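Local coordinates for putative cell wall hydrolase phosphatase-associated protein (Clostridioides difficile, PDB 7CFL) that probably acts as a cysteine-type endopeptidase of the NlpC/P60 (C40) family, this chain being the catalytic domain of a bacterial autolysin that cuts the cell wall, at residues K22-K27 with S42-Y47; D105-S110 with K115-S120. All blocks are in the same frame, centred on the assembly; numbering follows the deposited sequence.

Interaction 1: K22-K27 with S42-Y47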
ATOM      1  N   LYS A  22       1.637  -5.330 -10.324  1.00 23.43           N
ATOM      2  CA  LYS A  22       1.359  -4.605 -11.596  1.00 24.82           C
ATOM      3  C   LYS A  22       0.344  -5.379 -12.464  1.00 25.01           C
ATOM      4  O   LYS A  22      -0.387  -4.700 -13.220  1.00 25.92           O
ATOM      5  CB  LYS A  22       2.653  -4.284 -12.337  1.00 25.96           C
ATOM      6  CG  LYS A  22       3.472  -3.195 -11.662  1.00 25.63           C
ATOM      7  CD  LYS A  22       4.485  -2.581 -12.590  1.00 30.29           C
ATOM      8  CE  LYS A  22       5.423  -1.664 -11.844  1.00 32.92           C
ATOM      9  NZ  LYS A  22       6.601  -1.288 -12.650  1.00 48.34           N
ATOM     10  N   THR A  23       0.266  -6.715 -12.349  1.00 23.73           N
ATOM     11  CA  THR A  23      -0.716  -7.540 -13.119  1.00 23.47           C
ATOM     12  C   THR A  23      -2.137  -7.161 -12.690  1.00 22.84           C
ATOM     13  O   THR A  23      -3.078  -7.447 -13.468  1.00 22.99           O
ATOM     14  CB  THR A  23      -0.571  -9.064 -12.980  1.00 23.98           C
ATOM     15  OG1 THR A  23      -0.895  -9.545 -11.674  1.00 24.53           O
ATOM     16  CG2 THR A  23       0.783  -9.592 -13.390  1.00 25.87           C
ATOM     17  N   LEU A  24      -2.311  -6.579 -11.503  1.00 25.98           N
ATOM     18  CA  LEU A  24      -3.641  -6.234 -10.948  1.00 22.20           C
ATOM     19  C   LEU A  24      -4.021  -4.782 -11.258  1.00 21.45           C
ATOM     20  O   LEU A  24      -5.079  -4.342 -10.741  1.00 25.05           O
ATOM     21  CB  LEU A  24      -3.651  -6.520  -9.448  1.00 22.20           C
ATOM     22  CG  LEU A  24      -3.273  -7.934  -9.012  1.00 20.92           C
ATOM     23  CD1 LEU A  24      -3.157  -8.011  -7.507  1.00 26.11           C
ATOM     24  CD2 LEU A  24      -4.291  -8.959  -9.491  1.00 25.98           C
ATOM     25  N   LEU A  25      -3.165  -4.008 -11.955  1.00 25.65           N
ATOM     26  CA  LEU A  25      -3.486  -2.615 -12.378  1.00 25.63           C
ATOM     27  C   LEU A  25      -4.860  -2.606 -13.045  1.00 28.59           C
ATOM     28  O   LEU A  25      -5.117  -3.502 -13.872  1.00 30.60           O
ATOM     29  CB  LEU A  25      -2.424  -2.045 -13.329  1.00 25.12           C
ATOM     30  CG  LEU A  25      -1.163  -1.522 -12.628  1.00 25.84           C
ATOM     31  CD1 LEU A  25      -0.007  -1.387 -13.598  1.00 31.13           C
ATOM     32  CD2 LEU A  25      -1.434  -0.192 -11.949  1.00 27.68           C
ATOM     33  N   GLY A  26      -5.701  -1.650 -12.645  1.00 27.73           N
ATOM     34  CA  GLY A  26      -7.015  -1.411 -13.260  1.00 28.70           C
ATOM     35  C   GLY A  26      -8.111  -2.188 -12.559  1.00 26.55           C
ATOM     36  O   GLY A  26      -9.292  -1.985 -12.953  1.00 32.98           O
ATOM     37  N   LYS A  27      -7.774  -3.073 -11.604  1.00 29.03           N
ATOM     38  CA  LYS A  27      -8.797  -3.924 -10.928  1.00 27.63           C
ATOM     39  C   LYS A  27      -9.568  -3.028  -9.969  1.00 28.08           C
ATOM     40  O   LYS A  27      -8.987  -2.140  -9.356  1.00 27.24           O
ATOM     41  CB  LYS A  27      -8.167  -5.138 -10.251  1.00 28.07           C
ATOM     42  CG  LYS A  27      -7.548  -6.134 -11.235  1.00 30.88           C
ATOM     43  CD  LYS A  27      -7.554  -7.552 -10.775  1.00 44.68           C
ATOM     44  CE  LYS A  27      -8.609  -8.371 -11.472  1.00 45.88           C
ATOM     45  NZ  LYS A  27      -8.207  -8.693 -12.858  1.00 42.91           N
ATOM     46  N   SER A  42      -5.798  -2.148   1.936  1.00 19.67           N
ATOM     47  CA  SER A  42      -5.125  -3.152   2.792  1.00 20.54           C
ATOM     48  C   SER A  42      -5.409  -4.568   2.279  1.00 22.04           C
ATOM     49  O   SER A  42      -4.574  -5.441   2.433  1.00 22.64           O
ATOM     50  CB  SER A  42      -5.583  -2.974   4.216  1.00 22.12           C
ATOM     51  OG  SER A  42      -6.996  -3.069   4.285  1.00 23.30           O
ATOM     52  N   GLY A  43      -6.567  -4.805   1.668  1.00 21.09           N
ATOM     53  CA  GLY A  43      -6.831  -6.124   1.069  1.00 23.21           C
ATOM     54  C   GLY A  43      -5.904  -6.389  -0.103  1.00 17.04           C
ATOM     55  O   GLY A  43      -5.488  -7.553  -0.294  1.00 19.58           O
ATOM     56  N   PHE A  44      -5.559  -5.330  -0.839  1.00 20.64           N
ATOM     57  CA  PHE A  44      -4.622  -5.362  -1.975  1.00 21.88           C
ATOM     58  C   PHE A  44      -3.238  -5.714  -1.470  1.00 20.16           C
ATOM     59  O   PHE A  44      -2.585  -6.634  -1.978  1.00 20.89           O
ATOM     60  CB  PHE A  44      -4.577  -4.005  -2.668  1.00 19.77           C
ATOM     61  CG  PHE A  44      -3.595  -3.927  -3.806  1.00 22.66           C
ATOM     62  CD1 PHE A  44      -3.783  -4.644  -4.978  1.00 22.31           C
ATOM     63  CD2 PHE A  44      -2.469  -3.125  -3.689  1.00 21.91           C
ATOM     64  CE1 PHE A  44      -2.865  -4.556  -6.016  1.00 21.25           C
ATOM     65  CE2 PHE A  44      -1.556  -3.043  -4.727  1.00 25.09           C
ATOM     66  CZ  PHE A  44      -1.760  -3.744  -5.894  1.00 23.27           C
ATOM     67  N   THR A  45      -2.748  -4.959  -0.496  1.00 20.55           N
ATOM     68  CA  THR A  45      -1.393  -5.263   0.029  1.00 18.42           C
ATOM     69  C   THR A  45      -1.349  -6.671   0.635  1.00 18.21           C
ATOM     70  O   THR A  45      -0.408  -7.409   0.317  1.00 18.89           O
ATOM     71  CB  THR A  45      -0.896  -4.186   0.986  1.00 21.41           C
ATOM     72  OG1 THR A  45      -1.777  -4.037   2.098  1.00 18.73           O
ATOM     73  CG2 THR A  45      -0.741  -2.867   0.280  1.00 20.76           C
ATOM     74  N   GLN A  46      -2.341  -7.066   1.450  1.00 20.57           N
ATOM     75  CA  GLN A  46      -2.377  -8.448   1.984  1.00 18.86           C
ATOM     76  C   GLN A  46      -2.293  -9.458   0.831  1.00 19.08           C
ATOM     77  O   GLN A  46      -1.542 -10.434   0.952  1.00 18.74           O
ATOM     78  CB  GLN A  46      -3.591  -8.692   2.879  1.00 22.07           C
ATOM     79  CG  GLN A  46      -3.427  -9.911   3.768  1.00 22.59           C
ATOM     80  CD  GLN A  46      -4.697 -10.234   4.503  1.00 22.69           C
ATOM     81  OE1 GLN A  46      -5.746 -10.445   3.869  1.00 25.66           O
ATOM     82  NE2 GLN A  46      -4.604 -10.370   5.806  1.00 25.19           N
ATOM     83  N   TYR A  47      -3.186  -9.355  -0.161  1.00 20.96           N
ATOM     84  CA  TYR A  47      -3.284 -10.342  -1.256  1.00 24.38           C
ATOM     85  C   TYR A  47      -1.967 -10.422  -2.046  1.00 18.07           C
ATOM     86  O   TYR A  47      -1.432 -11.540  -2.329  1.00 19.17           O
ATOM     87  CB  TYR A  47      -4.440  -9.946  -2.163  1.00 23.92           C
ATOM     88  CG  TYR A  47      -4.637 -10.879  -3.333  1.00 20.05           C
ATOM     89  CD1 TYR A  47      -5.326 -12.083  -3.202  1.00 28.63           C
ATOM     90  CD2 TYR A  47      -4.176 -10.533  -4.591  1.00 21.88           C
ATOM     91  CE1 TYR A  47      -5.516 -12.917  -4.293  1.00 31.20           C
ATOM     92  CE2 TYR A  47      -4.356 -11.347  -5.687  1.00 24.48           C
ATOM     93  CZ  TYR A  47      -5.047 -12.538  -5.542  1.00 32.35           C
ATOM     94  OH  TYR A  47      -5.237 -13.317  -6.640  1.00 35.60           O
TER
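Leu-24 sets its CD1 methyl against two aromatic rings of helix 41-53, those of Phe-44 and Tyr-47. CD1 approaches CE1 of Phe-44 to 3.8 Å, meeting that ring at a slant, while the CB of Leu-24 lies 4.0 Å from the same CE1. The two side chains slide past each other, running in opposite directions. Tyr-47 is met differently: the Leu-24 methyl CD1 sits at the edge of its ring, near the ring plane, 4.0 Å from CE2. Phe-44 and Tyr-47 are three residues apart, less than one helical turn, and both carry CG anti to the backbone N (chi1 177° for Phe-44), which sends their rings out from one side of the helix. A branched aliphatic residue suits the opposing place, since one methyl can serve both rings and leaves no polar atom to satisfy. No hydrogen bond crosses this contact; the grip is apolar.

The backbone around Leu-24 is a pair of overlapping turns, type I from Lys-22 to Leu-25 and type II from Leu-24 to Lys-27, closed by Leu-25 N to Lys-22 O and Lys-27 N to Leu-24 O. Gly-26 takes the positive phi (92°) of the second turn, a conformation glycine adopts easily. Leu-24 also touches Phe-39, whose ring meets that of Tyr-47. The turns follow helix 13-22 and rest on helix 41-53, which in turn packs on the sheet, Phe-44 against Ile-107 and Ala-109 of strand 105-110 and Thr-45 against strand 96-102.

Interaction 2: D105-S110 with K115-S120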
ATOM      1  N   ASP A 105       6.992   6.543  -6.333  1.00 22.24           N
ATOM      2  CA  ASP A 105       5.781   5.851  -6.847  1.00 23.83           C
ATOM      3  C   ASP A 105       5.362   4.755  -5.861  1.00 23.05           C
ATOM      4  O   ASP A 105       6.228   4.043  -5.324  1.00 22.26           O
ATOM      5  CB  ASP A 105       6.038   5.303  -8.248  1.00 25.56           C
ATOM      6  CG  ASP A 105       5.940   6.340  -9.355  1.00 23.82           C
ATOM      7  OD1 ASP A 105       5.363   7.414  -9.118  1.00 34.12           O
ATOM      8  OD2 ASP A 105       6.469   6.082 -10.432  1.00 37.35           O
ATOM      9  N   MET A 106       4.053   4.595  -5.644  1.00 23.83           N
ATOM     10  CA  MET A 106       3.525   3.390  -4.979  1.00 19.67           C
ATOM     11  C   MET A 106       2.393   2.829  -5.838  1.00 18.70           C
ATOM     12  O   MET A 106       1.727   3.610  -6.551  1.00 21.63           O
ATOM     13  CB  MET A 106       2.960   3.682  -3.587  1.00 20.80           C
ATOM     14  CG  MET A 106       1.849   4.746  -3.580  1.00 20.85           C
ATOM     15  SD  MET A 106       1.160   4.934  -1.951  0.75 20.89           S
ATOM     16  CE  MET A 106      -0.004   6.258  -2.207  1.00 23.87           C
ATOM     17  N   ILE A 107       2.223   1.533  -5.743  1.00 19.22           N
ATOM     18  CA  ILE A 107       1.009   0.885  -6.310  1.00 20.36           C
ATOM     19  C   ILE A 107       0.015   0.672  -5.163  1.00 22.50           C
ATOM     20  O   ILE A 107       0.410   0.227  -4.097  1.00 21.57           O
ATOM     21  CB  ILE A 107       1.347  -0.388  -7.091  1.00 21.28           C
ATOM     22  CG1 ILE A 107       0.100  -0.977  -7.807  1.00 22.04           C
ATOM     23  CG2 ILE A 107       1.980  -1.430  -6.192  1.00 21.19           C
ATOM     24  CD1 ILE A 107       0.479  -1.897  -8.936  1.00 24.69           C
ATOM     25  N   HIS A 108      -1.287   0.871  -5.429  1.00 20.00           N
ATOM     26  CA  HIS A 108      -2.301   0.800  -4.351  1.00 20.76           C
ATOM     27  C   HIS A 108      -3.685   0.661  -4.958  1.00 20.20           C
ATOM     28  O   HIS A 108      -3.877   1.017  -6.129  1.00 22.37           O
ATOM     29  CB  HIS A 108      -2.231   1.997  -3.383  1.00 24.45           C
ATOM     30  CG  HIS A 108      -2.455   3.332  -4.000  1.00 19.58           C
ATOM     31  ND1 HIS A 108      -3.232   4.310  -3.396  1.00 24.21           N
ATOM     32  CD2 HIS A 108      -2.072   3.847  -5.185  1.00 21.53           C
ATOM     33  CE1 HIS A 108      -3.264   5.377  -4.162  1.00 28.18           C
ATOM     34  NE2 HIS A 108      -2.564   5.121  -5.260  1.00 26.74           N
ATOM     35  N   ALA A 109      -4.612   0.304  -4.102  1.00 20.92           N
ATOM     36  CA  ALA A 109      -6.038   0.235  -4.473  1.00 21.21           C
ATOM     37  C   ALA A 109      -6.629   1.594  -4.051  1.00 27.61           C
ATOM     38  O   ALA A 109      -6.888   1.793  -2.843  1.00 31.04           O
ATOM     39  CB  ALA A 109      -6.631  -0.903  -3.746  1.00 18.69           C
ATOM     40  N   SER A 110      -6.750   2.541  -4.973  1.00 29.10           N
ATOM     41  CA  SER A 110      -7.094   3.941  -4.637  1.00 35.63           C
ATOM     42  C   SER A 110      -8.611   4.053  -4.517  1.00 37.00           C
ATOM     43  O   SER A 110      -9.296   3.790  -5.517  1.00 37.86           O
ATOM     44  CB  SER A 110      -6.561   4.909  -5.638  1.00 36.38           C
ATOM     45  OG  SER A 110      -7.223   6.148  -5.487  1.00 35.58           O
ATOM     46  N   LYS A 115     -10.813   4.766  -8.345  1.00 35.17           N
ATOM     47  CA  LYS A 115     -11.525   3.595  -7.762  1.00 31.87           C
ATOM     48  C   LYS A 115     -10.992   2.297  -8.377  1.00 30.67           C
ATOM     49  O   LYS A 115     -11.784   1.416  -8.778  1.00 30.31           O
ATOM     50  CB  LYS A 115     -13.037   3.764  -7.970  1.00 37.15           C
ATOM     51  CG  LYS A 115     -13.672   4.791  -7.050  1.00 47.58           C
ATOM     52  CD  LYS A 115     -13.383   4.493  -5.593  1.00 48.20           C
ATOM     53  CE  LYS A 115     -14.422   5.014  -4.631  1.00 57.16           C
ATOM     54  NZ  LYS A 115     -14.850   3.939  -3.705  1.00 58.73           N
ATOM     55  N   LYS A 116      -9.681   2.176  -8.482  1.00 28.45           N
ATOM     56  CA  LYS A 116      -9.031   0.987  -9.072  1.00 26.79           C
ATOM     57  C   LYS A 116      -7.582   0.942  -8.588  1.00 25.42           C
ATOM     58  O   LYS A 116      -7.066   1.991  -8.189  1.00 30.97           O
ATOM     59  CB  LYS A 116      -9.091   1.043 -10.602  1.00 31.03           C
ATOM     60  CG  LYS A 116      -8.358   2.224 -11.231  1.00 38.17           C
ATOM     61  CD  LYS A 116      -8.520   2.388 -12.741  1.00 37.50           C
ATOM     62  CE  LYS A 116      -9.928   2.168 -13.246  1.00 41.72           C
ATOM     63  NZ  LYS A 116     -10.092   2.666 -14.630  1.00 40.60           N
ATOM     64  N   VAL A 117      -6.963  -0.223  -8.692  1.00 27.77           N
ATOM     65  CA  VAL A 117      -5.496  -0.397  -8.491  1.00 22.97           C
ATOM     66  C   VAL A 117      -4.794   0.505  -9.508  1.00 21.64           C
ATOM     67  O   VAL A 117      -5.036   0.387 -10.761  1.00 24.08           O
ATOM     68  CB  VAL A 117      -5.058  -1.860  -8.635  1.00 24.14           C
ATOM     69  CG1 VAL A 117      -3.555  -2.008  -8.516  1.00 26.46           C
ATOM     70  CG2 VAL A 117      -5.765  -2.766  -7.646  1.00 20.94           C
ATOM     71  N   THR A 118      -3.924   1.373  -9.005  1.00 24.87           N
ATOM     72  CA  THR A 118      -3.300   2.426  -9.824  1.00 21.45           C
ATOM     73  C   THR A 118      -1.957   2.743  -9.180  1.00 20.55           C
ATOM     74  O   THR A 118      -1.643   2.186  -8.101  1.00 23.48           O
ATOM     75  CB  THR A 118      -4.163   3.692  -9.935  1.00 25.30           C
ATOM     76  OG1 THR A 118      -3.593   4.526 -10.943  1.00 27.48           O
ATOM     77  CG2 THR A 118      -4.265   4.492  -8.652  1.00 28.38           C
ATOM     78  N   ILE A 119      -1.253   3.644  -9.832  1.00 24.13           N
ATOM     79  CA  ILE A 119       0.073   4.120  -9.347  1.00 21.05           C
ATOM     80  C   ILE A 119      -0.034   5.618  -9.048  1.00 25.47           C
ATOM     81  O   ILE A 119      -0.547   6.377  -9.911  1.00 28.45           O
ATOM     82  CB  ILE A 119       1.153   3.769 -10.382  1.00 23.41           C
ATOM     83  CG1 ILE A 119       1.440   2.265 -10.384  1.00 26.90           C
ATOM     84  CG2 ILE A 119       2.422   4.579 -10.127  1.00 24.29           C
ATOM     85  CD1 ILE A 119       2.192   1.788 -11.598  1.00 35.14           C
ATOM     86  N   SER A 120       0.465   6.027  -7.880  1.00 23.42           N
ATOM     87  CA  SER A 120       0.461   7.427  -7.397  1.00 24.23           C
ATOM     88  C   SER A 120       1.824   7.683  -6.753  1.00 21.62           C
ATOM     89  O   SER A 120       2.525   6.688  -6.452  1.00 22.85           O
ATOM     90  CB  SER A 120      -0.632   7.707  -6.410  1.00 26.01           C
ATOM     91  OG  SER A 120      -1.887   7.259  -6.880  1.00 27.39           O
TER
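The imidazole of His-108 is sandwiched by its own strand and gripped at its edge by the next. The Met-106 CE methyl sits 3.9 Å above one face, over the centre, and the backbone N of Ser-110 lies above the opposite face, offset toward the rim. In the ring plane, NE2 bonds to Ser-120 OG at 2.8 Å. With CG between the backbone N and the carbonyl carbon (chi1 61°), the ring leans toward the partner strand, where a serine is short and brings a hydroxyl to the ring nitrogen. His-108 ND1 is held by His-96 NE2, so both ring nitrogens have partners and ring rotation is restrained.

The antiparallel strands are joined by the hydrogen-bonded pairs Met-106 with Ser-120 (Met-106 N to Ser-120 O, 2.7 Å, 172° at the hydrogen) and His-108 with Thr-118 (Thr-118 N to His-108 O, 2.9 Å). On the sheet face that carries Ile-107, Ala-109 and Val-117 the contact is apolar: Ile-107 CG1 packs on Val-117 CG1 at 3.9 Å, and all three touch Phe-44.

This is a beta hairpin at the sheet edge. The His-96 to His-108 bond is consistent with the catalytic triad of NlpC/P60 peptidases, a cysteine, a histidine and a third polar residue, often histidine; Ser-120 would then be second-shell, bonding the nitrogen that does not meet His-96.

How the interactions relate
Both segments of interaction 1 precede those of interaction 2 in the sequence, yet the centres lie about 8 Å apart. Val-117 joins them: its backbone O and N probably bond to Gly-26 N and Lys-27 O, each at 2.9 Å, so the turns at 22-27 border the chain just ahead of strand 118-121. Phe-44 belongs to both neighbourhoods, since helix 41-53 packs on the hairpin through it. Together the contacts join the helical part of the domain to one edge of its antiparallel sheet, the helix-on-sheet packing of papain-like NlpC/P60 domains, which places the start of helix 41-53 beside the histidine-bearing strands.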